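Local atomic coordinates of surface layer protein (Geobacillus stearothermophilus, PDB entry 4UJ8), a protein that probably self-assembles into the crystalline surface layer that coats the bacterial cell, this piece being domains 6 and 7 of the longer chain, both binding calcium. Residues G20-S25 and N33-K38; L37-V42 and G50-D55. One frame throughout, in Å; residues are numbered along the deposited sequence.

Contact 1. Residues G20-S25 and N33-K38; sequences GKIDKS and NDVQLK. With CA (calcium ion), chain F; CA (calcium ion), chain E.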
ATOM      1  N   GLY A  20     -10.011  -0.354 -15.007  1.00 12.29           N
ATOM      2  CA  GLY A  20     -10.901  -1.056 -14.099  1.00 10.99           C
ATOM      3  C   GLY A  20     -10.303  -1.322 -12.732  1.00 14.31           C
ATOM      4  O   GLY A  20     -10.883  -2.048 -11.918  1.00 11.29           O
ATOM      5  N   LYS A  21      -9.146  -0.710 -12.474  1.00 13.08           N
ATOM      6  CA  LYS A  21      -8.467  -0.871 -11.203  1.00 11.99           C
ATOM      7  C   LYS A  21      -8.262   0.462 -10.495  1.00  9.10           C
ATOM      8  O   LYS A  21      -8.178   1.512 -11.127  1.00  9.73           O
ATOM      9  CB  LYS A  21      -7.111  -1.551 -11.404  1.00 15.44           C
ATOM     10  CG  LYS A  21      -7.184  -2.912 -12.056  1.00 18.21           C
ATOM     11  CD  LYS A  21      -5.786  -3.410 -12.400  1.00 17.03           C
ATOM     12  CE  LYS A  21      -5.793  -4.886 -12.810  1.00 27.66           C
ATOM     13  NZ  LYS A  21      -6.875  -5.200 -13.785  1.00 36.61           N
ATOM     14  N   ILE A  22      -8.168   0.389  -9.170  1.00  9.35           N
ATOM     15  CA  ILE A  22      -7.926   1.533  -8.293  1.00  8.45           C
ATOM     16  C   ILE A  22      -6.707   1.197  -7.435  1.00  8.05           C
ATOM     17  O   ILE A  22      -6.724   0.199  -6.712  1.00 10.04           O
ATOM     18  CB  ILE A  22      -9.156   1.809  -7.396  1.00 10.18           C
ATOM     19  CG1 ILE A  22     -10.387   2.099  -8.263  1.00 11.87           C
ATOM     20  CG2 ILE A  22      -8.877   2.922  -6.363  1.00 12.45           C
ATOM     21  CD1 ILE A  22     -11.683   2.178  -7.463  1.00 11.41           C
ATOM     22  N   ASP A  23      -5.651   2.005  -7.523  1.00 11.18           N
ATOM     23  CA  ASP A  23      -4.376   1.684  -6.840  1.00  8.11           C
ATOM     24  C   ASP A  23      -4.252   2.530  -5.578  1.00 13.23           C
ATOM     25  O   ASP A  23      -4.088   3.747  -5.653  1.00 10.58           O
ATOM     26  CB  ASP A  23      -3.197   1.912  -7.801  1.00 11.50           C
ATOM     27  CG  ASP A  23      -1.867   1.406  -7.252  1.00  9.11           C
ATOM     28  OD1 ASP A  23      -1.772   1.167  -6.032  1.00 12.84           O
ATOM     29  OD2 ASP A  23      -0.906   1.261  -8.048  1.00 13.57           O
ATOM     30  N   LYS A  24      -4.376   1.896  -4.417  1.00 12.13           N
ATOM     31  CA  LYS A  24      -4.440   2.654  -3.180  1.00 13.38           C
ATOM     32  C   LYS A  24      -3.044   2.983  -2.680  1.00 16.02           C
ATOM     33  O   LYS A  24      -2.881   3.493  -1.577  1.00 15.84           O
ATOM     34  CB  LYS A  24      -5.235   1.904  -2.112  1.00 13.10           C
ATOM     35  CG  LYS A  24      -4.649   0.579  -1.682  1.00 15.34           C
ATOM     36  CD  LYS A  24      -5.440   0.044  -0.500  1.00 20.96           C
ATOM     37  CE  LYS A  24      -4.798  -1.193   0.066  1.00 22.47           C
ATOM     38  NZ  LYS A  24      -5.526  -1.678   1.278  1.00 27.34           N
ATOM     39  N   SER A  25      -2.035   2.709  -3.500  1.00 14.35           N
ATOM     40  CA  SER A  25      -0.709   3.267  -3.247  1.00 19.07           C
ATOM     41  C   SER A  25      -0.796   4.796  -3.220  1.00 16.12           C
ATOM     42  O   SER A  25      -1.685   5.394  -3.823  1.00 13.77           O
ATOM     43  CB  SER A  25       0.287   2.811  -4.311  1.00 16.87           C
ATOM     44  OG  SER A  25       1.463   3.608  -4.285  1.00 21.31           O
ATOM     45  N   ASN A  33      -6.315   6.272  -9.648  1.00  9.84           N
ATOM     46  CA  ASN A  33      -7.148   6.367  -8.457  1.00  9.25           C
ATOM     47  C   ASN A  33      -8.639   6.277  -8.711  1.00 13.40           C
ATOM     48  O   ASN A  33      -9.457   6.574  -7.823  1.00 11.64           O
ATOM     49  CB  ASN A  33      -6.834   7.665  -7.726  1.00 15.87           C
ATOM     50  CG  ASN A  33      -5.452   7.655  -7.144  1.00 12.24           C
ATOM     51  OD1 ASN A  33      -5.056   6.677  -6.523  1.00  9.37           O
ATOM     52  ND2 ASN A  33      -4.697   8.723  -7.366  1.00 17.46           N
ATOM     53  N   ASP A  34      -9.017   5.858  -9.910  1.00 10.38           N
ATOM     54  CA  ASP A  34     -10.429   5.636 -10.128  1.00  9.17           C
ATOM     55  C   ASP A  34     -10.691   4.558 -11.148  1.00  9.88           C
ATOM     56  O   ASP A  34      -9.770   4.008 -11.747  1.00 10.22           O
ATOM     57  CB  ASP A  34     -11.154   6.943 -10.536  1.00 12.19           C
ATOM     58  CG  ASP A  34     -10.677   7.529 -11.863  1.00 13.53           C
ATOM     59  OD1 ASP A  34     -10.193   6.790 -12.756  1.00 13.73           O
ATOM     60  OD2 ASP A  34     -10.817   8.761 -12.038  1.00 14.98           O
ATOM     61  N   VAL A  35     -11.974   4.236 -11.272  1.00  9.03           N
ATOM     62  CA  VAL A  35     -12.512   3.551 -12.436  1.00 12.08           C
ATOM     63  C   VAL A  35     -13.561   4.496 -13.001  1.00  9.15           C
ATOM     64  O   VAL A  35     -14.280   5.168 -12.247  1.00 11.25           O
ATOM     65  CB  VAL A  35     -13.128   2.185 -12.081  1.00  8.11           C
ATOM     66  CG1 VAL A  35     -13.822   1.546 -13.299  1.00  9.82           C
ATOM     67  CG2 VAL A  35     -12.061   1.249 -11.534  1.00 10.78           C
ATOM     68  N   GLN A  36     -13.619   4.580 -14.319  1.00  7.53           N
ATOM     69  CA  GLN A  36     -14.559   5.466 -14.997  1.00  9.87           C
ATOM     70  C   GLN A  36     -15.496   4.649 -15.876  1.00 13.29           C
ATOM     71  O   GLN A  36     -15.034   3.872 -16.715  1.00 10.91           O
ATOM     72  CB  GLN A  36     -13.797   6.489 -15.821  1.00 12.27           C
ATOM     73  CG  GLN A  36     -12.759   7.255 -14.997  1.00 12.54           C
ATOM     74  CD  GLN A  36     -11.592   7.703 -15.843  1.00 23.28           C
ATOM     75  OE1 GLN A  36     -11.775   8.111 -16.991  1.00 26.13           O
ATOM     76  NE2 GLN A  36     -10.379   7.601 -15.297  1.00 21.06           N
ATOM     77  N   LEU A  37     -16.800   4.834 -15.674  1.00 11.94           N
ATOM     78  CA  LEU A  37     -17.824   4.024 -16.339  1.00 13.63           C
ATOM     79  C   LEU A  37     -18.747   4.863 -17.188  1.00 11.84           C
ATOM     80  O   LEU A  37     -19.101   5.985 -16.826  1.00 11.16           O
ATOM     81  CB  LEU A  37     -18.654   3.246 -15.309  1.00 12.44           C
ATOM     82  CG  LEU A  37     -17.887   2.324 -14.362  1.00 13.14           C
ATOM     83  CD1 LEU A  37     -18.805   1.744 -13.293  1.00 12.77           C
ATOM     84  CD2 LEU A  37     -17.181   1.216 -15.131  1.00 13.13           C
ATOM     85  N   LYS A  38     -19.115   4.310 -18.342  1.00 11.01           N
ATOM     86  CA  LYS A  38     -20.226   4.831 -19.144  1.00 15.17           C
ATOM     87  C   LYS A  38     -21.279   3.740 -19.266  1.00 12.25           C
ATOM     88  O   LYS A  38     -20.960   2.559 -19.193  1.00 10.95           O
ATOM     89  CB  LYS A  38     -19.765   5.268 -20.537  1.00 16.74           C
ATOM     90  CG  LYS A  38     -18.773   6.408 -20.549  1.00 17.05           C
ATOM     91  CD  LYS A  38     -19.429   7.671 -20.103  1.00 20.49           C
ATOM     92  CE  LYS A  38     -20.383   8.166 -21.158  1.00 17.75           C
ATOM     93  NZ  LYS A  38     -20.772   9.582 -20.957  1.00 20.65           N
TER
HETATM   94 CA    CA F2001      -3.064   5.919  -5.695  1.00 15.05          CA
HETATM   95 CA    CA E2000      -7.990   3.019 -13.045  1.00 15.17          CA
HETATM   96  O   HOH W   1      -2.155   8.091  -5.810  1.00 11.65           O
HETATM   97  O   HOH W   2      -7.794   5.494 -13.119  1.00 16.37           O
HETATM   98  O   HOH W   3      -6.418   3.602 -14.947  1.00 18.46           O
HETATM   99  O   HOH W   4      -4.230   6.777  -3.787  1.00 11.94           O
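Val-35 lays its CG2 methyl against the backbone of Gly-20, 3.3 Å from Gly-20 C, and against the flank of Ile-22, whose CG1 is 3.8 Å from Val-35 CG2. The two apolar side chains cross at about a right angle. In Ile-22, CG1 sits beside the backbone N (chi1 -59°) and meets Val-35, while the CG2 branch comes within 4.0 Å of Asn-33 O. No hydrogen bond joins 20-25 to 33-38, although strand 21-23 and the start of strand 34-42 run roughly antiparallel, 155° between their directions; two calcium ions bridge them instead. One is bound by Lys-21 O at 2.5 Å and Asp-34 O at 2.4 Å, two backbone oxygens that would otherwise repel each other at 3.0 Å. Two waters and the side chains of Asp-18, Asp-19 and Asn-32 complete this site. The second calcium takes Asp-23 O and Ser-25 O from one segment and Asn-33 OD1, at 2.3 Å, from the other, with two waters and both carboxylate oxygens of Glu-28. The amide of Asn-33 is used at both ends, ND2 donating to a metal-bound water. Asp-23 keeps its carboxylate off this metal: OD1 closes an Asx turn by accepting from Ser-25 N, above the carboxylate plane, and the group's strongest polar partner is Thr-117. Each ion takes ligands from both segments, consistent with metal pinning 20-25 to 33-38 in this Big-like domain. Strand 21-23 pairs in parallel with 105-115, on which Val-35 also packs at Val-112, while strand 80-87 touches Ile-22 through Asp-87 and Asp-34 through Val-84.

Contact 2. Residues L37-V42 and G50-D55; sequences LKVYAV and GDITND
Thr-53 OG1 is gripped from two sides: it accepts from Val-39 N at 2.8 Å, nearly straight at 171°, and donates to the syn lone pair of Asp-51 OD1, with Thr-53 OG1 and Asp-51 OD1 2.8 Å apart. The hydroxyl therefore stands where a backbone carbonyl would in a regular strand pair, and its rotation is fixed by one bond given and one received. Asp-51 OD1 also takes a longer bond from Thr-53 N, which closes an Asx turn. The other carboxylate oxygen is held by Lys-38, whose NZ makes a salt bridge of 2.7 Å to the syn lone pair of Asp-51 OD2. The lysine chain bends at chi2 and chi3, folding over Thr-53 OG1 to bring its amine to the carboxylate; Asp-80 and the carbonyl of Thr-81 are further partners of that amine. Strands 34-42 and 48-51 form a beta hairpin within the Big-like domain, and here its second arm leaves the sheet. Tyr-40 and Asp-51 are an antiparallel non-hydrogen-bonded pair, Ala-41 and Gly-50 a hydrogen-bonded one, with Ala-41 N 2.9 Å from Gly-50 O and a weak return bond. Helical backbone angles begin at Thr-53; just before them Ile-52 N reaches Val-39 O at 3.0 Å. The Tyr-40 ring presents its edge to Gly-50 O in plane, and its CE1 lies 3.8 Å from Asp-51 CG, ring and carboxylate planes 55° apart. Apart from this polar cluster, Ile-52 CG1 meets Val-39 CG1 at 3.7 Å, and Val-39 also packs on Val-100 of strand 94-102.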
ATOM      1  N   LEU A  37     -16.800   4.834 -15.674  1.00 11.94           N
ATOM      2  CA  LEU A  37     -17.824   4.024 -16.339  1.00 13.63           C
ATOM      3  C   LEU A  37     -18.747   4.863 -17.188  1.00 11.84           C
ATOM      4  O   LEU A  37     -19.101   5.985 -16.826  1.00 11.16           O
ATOM      5  CB  LEU A  37     -18.654   3.246 -15.309  1.00 12.44           C
ATOM      6  CG  LEU A  37     -17.887   2.324 -14.362  1.00 13.14           C
ATOM      7  CD1 LEU A  37     -18.805   1.744 -13.293  1.00 12.77           C
ATOM      8  CD2 LEU A  37     -17.181   1.216 -15.131  1.00 13.13           C
ATOM      9  N   LYS A  38     -19.115   4.310 -18.342  1.00 11.01           N
ATOM     10  CA  LYS A  38     -20.226   4.831 -19.144  1.00 15.17           C
ATOM     11  C   LYS A  38     -21.279   3.740 -19.266  1.00 12.25           C
ATOM     12  O   LYS A  38     -20.960   2.559 -19.193  1.00 10.95           O
ATOM     13  CB  LYS A  38     -19.765   5.268 -20.537  1.00 16.74           C
ATOM     14  CG  LYS A  38     -18.773   6.408 -20.549  1.00 17.05           C
ATOM     15  CD  LYS A  38     -19.429   7.671 -20.103  1.00 20.49           C
ATOM     16  CE  LYS A  38     -20.383   8.166 -21.158  1.00 17.75           C
ATOM     17  NZ  LYS A  38     -20.772   9.582 -20.957  1.00 20.65           N
ATOM     18  N   VAL A  39     -22.543   4.129 -19.416  1.00 12.64           N
ATOM     19  CA  VAL A  39     -23.594   3.158 -19.664  1.00 14.16           C
ATOM     20  C   VAL A  39     -24.369   3.572 -20.912  1.00 13.75           C
ATOM     21  O   VAL A  39     -24.985   4.637 -20.950  1.00 15.00           O
ATOM     22  CB  VAL A  39     -24.571   3.021 -18.477  1.00 14.64           C
ATOM     23  CG1 VAL A  39     -25.567   1.901 -18.744  1.00 16.04           C
ATOM     24  CG2 VAL A  39     -23.809   2.722 -17.193  1.00 13.70           C
ATOM     25  N   TYR A  40     -24.327   2.723 -21.932  1.00 16.02           N
ATOM     26  CA  TYR A  40     -24.938   3.045 -23.207  1.00 16.03           C
ATOM     27  C   TYR A  40     -26.114   2.117 -23.516  1.00 11.32           C
ATOM     28  O   TYR A  40     -26.130   0.940 -23.122  1.00 10.45           O
ATOM     29  CB  TYR A  40     -23.893   2.968 -24.334  1.00 17.01           C
ATOM     30  CG  TYR A  40     -22.814   4.048 -24.307  1.00 13.76           C
ATOM     31  CD1 TYR A  40     -23.127   5.383 -24.512  1.00 15.94           C
ATOM     32  CD2 TYR A  40     -21.472   3.716 -24.111  1.00 24.20           C
ATOM     33  CE1 TYR A  40     -22.144   6.371 -24.506  1.00 20.75           C
ATOM     34  CE2 TYR A  40     -20.486   4.696 -24.095  1.00 17.82           C
ATOM     35  CZ  TYR A  40     -20.827   6.016 -24.305  1.00 22.67           C
ATOM     36  OH  TYR A  40     -19.848   6.994 -24.306  1.00 25.67           O
ATOM     37  N   ALA A  41     -27.114   2.677 -24.181  1.00 16.92           N
ATOM     38  CA  ALA A  41     -28.159   1.881 -24.793  1.00 15.16           C
ATOM     39  C   ALA A  41     -27.842   1.790 -26.285  1.00 13.87           C
ATOM     40  O   ALA A  41     -27.606   2.820 -26.922  1.00 16.87           O
ATOM     41  CB  ALA A  41     -29.510   2.508 -24.564  1.00 12.99           C
ATOM     42  N   VAL A  42     -27.856   0.584 -26.841  1.00 19.13           N
ATOM     43  CA  VAL A  42     -27.489   0.398 -28.248  1.00 22.68           C
ATOM     44  C   VAL A  42     -28.556  -0.398 -29.015  1.00 20.90           C
ATOM     45  O   VAL A  42     -29.162  -1.310 -28.457  1.00 19.36           O
ATOM     46  CB  VAL A  42     -26.111  -0.302 -28.373  1.00 30.30           C
ATOM     47  CG1 VAL A  42     -25.069   0.463 -27.572  1.00 23.76           C
ATOM     48  CG2 VAL A  42     -26.168  -1.729 -27.878  1.00 28.93           C
ATOM     49  N   GLY A  50     -28.679   5.980 -26.796  1.00 19.57           N
ATOM     50  CA  GLY A  50     -28.746   6.677 -25.528  1.00 18.94           C
ATOM     51  C   GLY A  50     -27.471   6.574 -24.713  1.00 12.50           C
ATOM     52  O   GLY A  50     -26.861   5.506 -24.618  1.00 17.56           O
ATOM     53  N   ASP A  51     -27.073   7.707 -24.141  1.00 20.27           N
ATOM     54  CA  ASP A  51     -26.064   7.740 -23.093  1.00 20.52           C
ATOM     55  C   ASP A  51     -26.815   7.891 -21.777  1.00 14.41           C
ATOM     56  O   ASP A  51     -27.230   8.990 -21.436  1.00 18.77           O
ATOM     57  CB  ASP A  51     -25.083   8.900 -23.305  1.00 17.41           C
ATOM     58  CG  ASP A  51     -23.950   8.902 -22.294  1.00 18.96           C
ATOM     59  OD1 ASP A  51     -24.095   8.256 -21.243  1.00 16.80           O
ATOM     60  OD2 ASP A  51     -22.925   9.566 -22.553  1.00 19.39           O
ATOM     61  N   ILE A  52     -26.999   6.796 -21.050  1.00 12.36           N
ATOM     62  CA  ILE A  52     -27.827   6.848 -19.855  1.00 15.20           C
ATOM     63  C   ILE A  52     -26.989   6.829 -18.586  1.00 14.04           C
ATOM     64  O   ILE A  52     -27.474   6.470 -17.514  1.00 14.41           O
ATOM     65  CB  ILE A  52     -28.830   5.687 -19.822  1.00 13.87           C
ATOM     66  CG1 ILE A  52     -28.100   4.340 -19.840  1.00 16.36           C
ATOM     67  CG2 ILE A  52     -29.807   5.812 -21.001  1.00 20.49           C
ATOM     68  CD1 ILE A  52     -29.001   3.151 -19.549  1.00 15.64           C
ATOM     69  N   THR A  53     -25.723   7.211 -18.709  1.00 12.50           N
ATOM     70  CA  THR A  53     -24.827   7.180 -17.558  1.00 11.28           C
ATOM     71  C   THR A  53     -25.341   8.069 -16.415  1.00 12.20           C
ATOM     72  O   THR A  53     -25.243   7.697 -15.250  1.00 10.84           O
ATOM     73  CB  THR A  53     -23.409   7.622 -17.945  1.00 12.82           C
ATOM     74  OG1 THR A  53     -22.971   6.875 -19.091  1.00 13.49           O
ATOM     75  CG2 THR A  53     -22.437   7.406 -16.764  1.00  8.34           C
ATOM     76  N   ASN A  54     -25.919   9.214 -16.765  1.00 13.71           N
ATOM     77  CA  ASN A  54     -26.489  10.114 -15.761  1.00 13.74           C
ATOM     78  C   ASN A  54     -27.821   9.634 -15.163  1.00 14.76           C
ATOM     79  O   ASN A  54     -28.239  10.099 -14.106  1.00 14.14           O
ATOM     80  CB  ASN A  54     -26.687  11.505 -16.349  1.00 18.45           C
ATOM     81  CG  ASN A  54     -26.944  12.535 -15.285  1.00 16.53           C
ATOM     82  OD1 ASN A  54     -26.306  12.506 -14.239  1.00 15.76           O
ATOM     83  ND2 ASN A  54     -27.900  13.418 -15.521  1.00 17.32           N
ATOM     84  N   ASP A  55     -28.492   8.711 -15.840  1.00  9.50           N
ATOM     85  CA  ASP A  55     -29.812   8.264 -15.405  1.00 15.69           C
ATOM     86  C   ASP A  55     -29.725   7.066 -14.475  1.00 11.90           C
ATOM     87  O   ASP A  55     -30.594   6.843 -13.642  1.00 14.07           O
ATOM     88  CB  ASP A  55     -30.684   7.901 -16.612  1.00 13.59           C
ATOM     89  CG  ASP A  55     -30.753   9.010 -17.639  1.00 20.19           C
ATOM     90  OD1 ASP A  55     -30.950  10.186 -17.249  1.00 19.86           O
ATOM     91  OD2 ASP A  55     -30.617   8.703 -18.842  1.00 19.81           O
TER

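How the contacts relate
Strand 34-42 carries both contacts, its first half in contact 1 and its second in contact 2, with Leu-37 and Lys-38 common to the two; their centres lie about 19 Å apart. Along the chain the order is 20-25, the strand itself, then 50-55, so one continuous strand links the calcium sites to the hairpin. The segments belong to the same Big-like domain, but their partners differ: 21-23 edges the sheet that also holds 105-115, 94-102 and 57-59, whereas 48-51 pairs with 34-42 in the other sheet. Contact 1 thus ties one sheet to the other through metal, and contact 2 joins neighbours within a sheet through hydrogen bonds and a salt bridge.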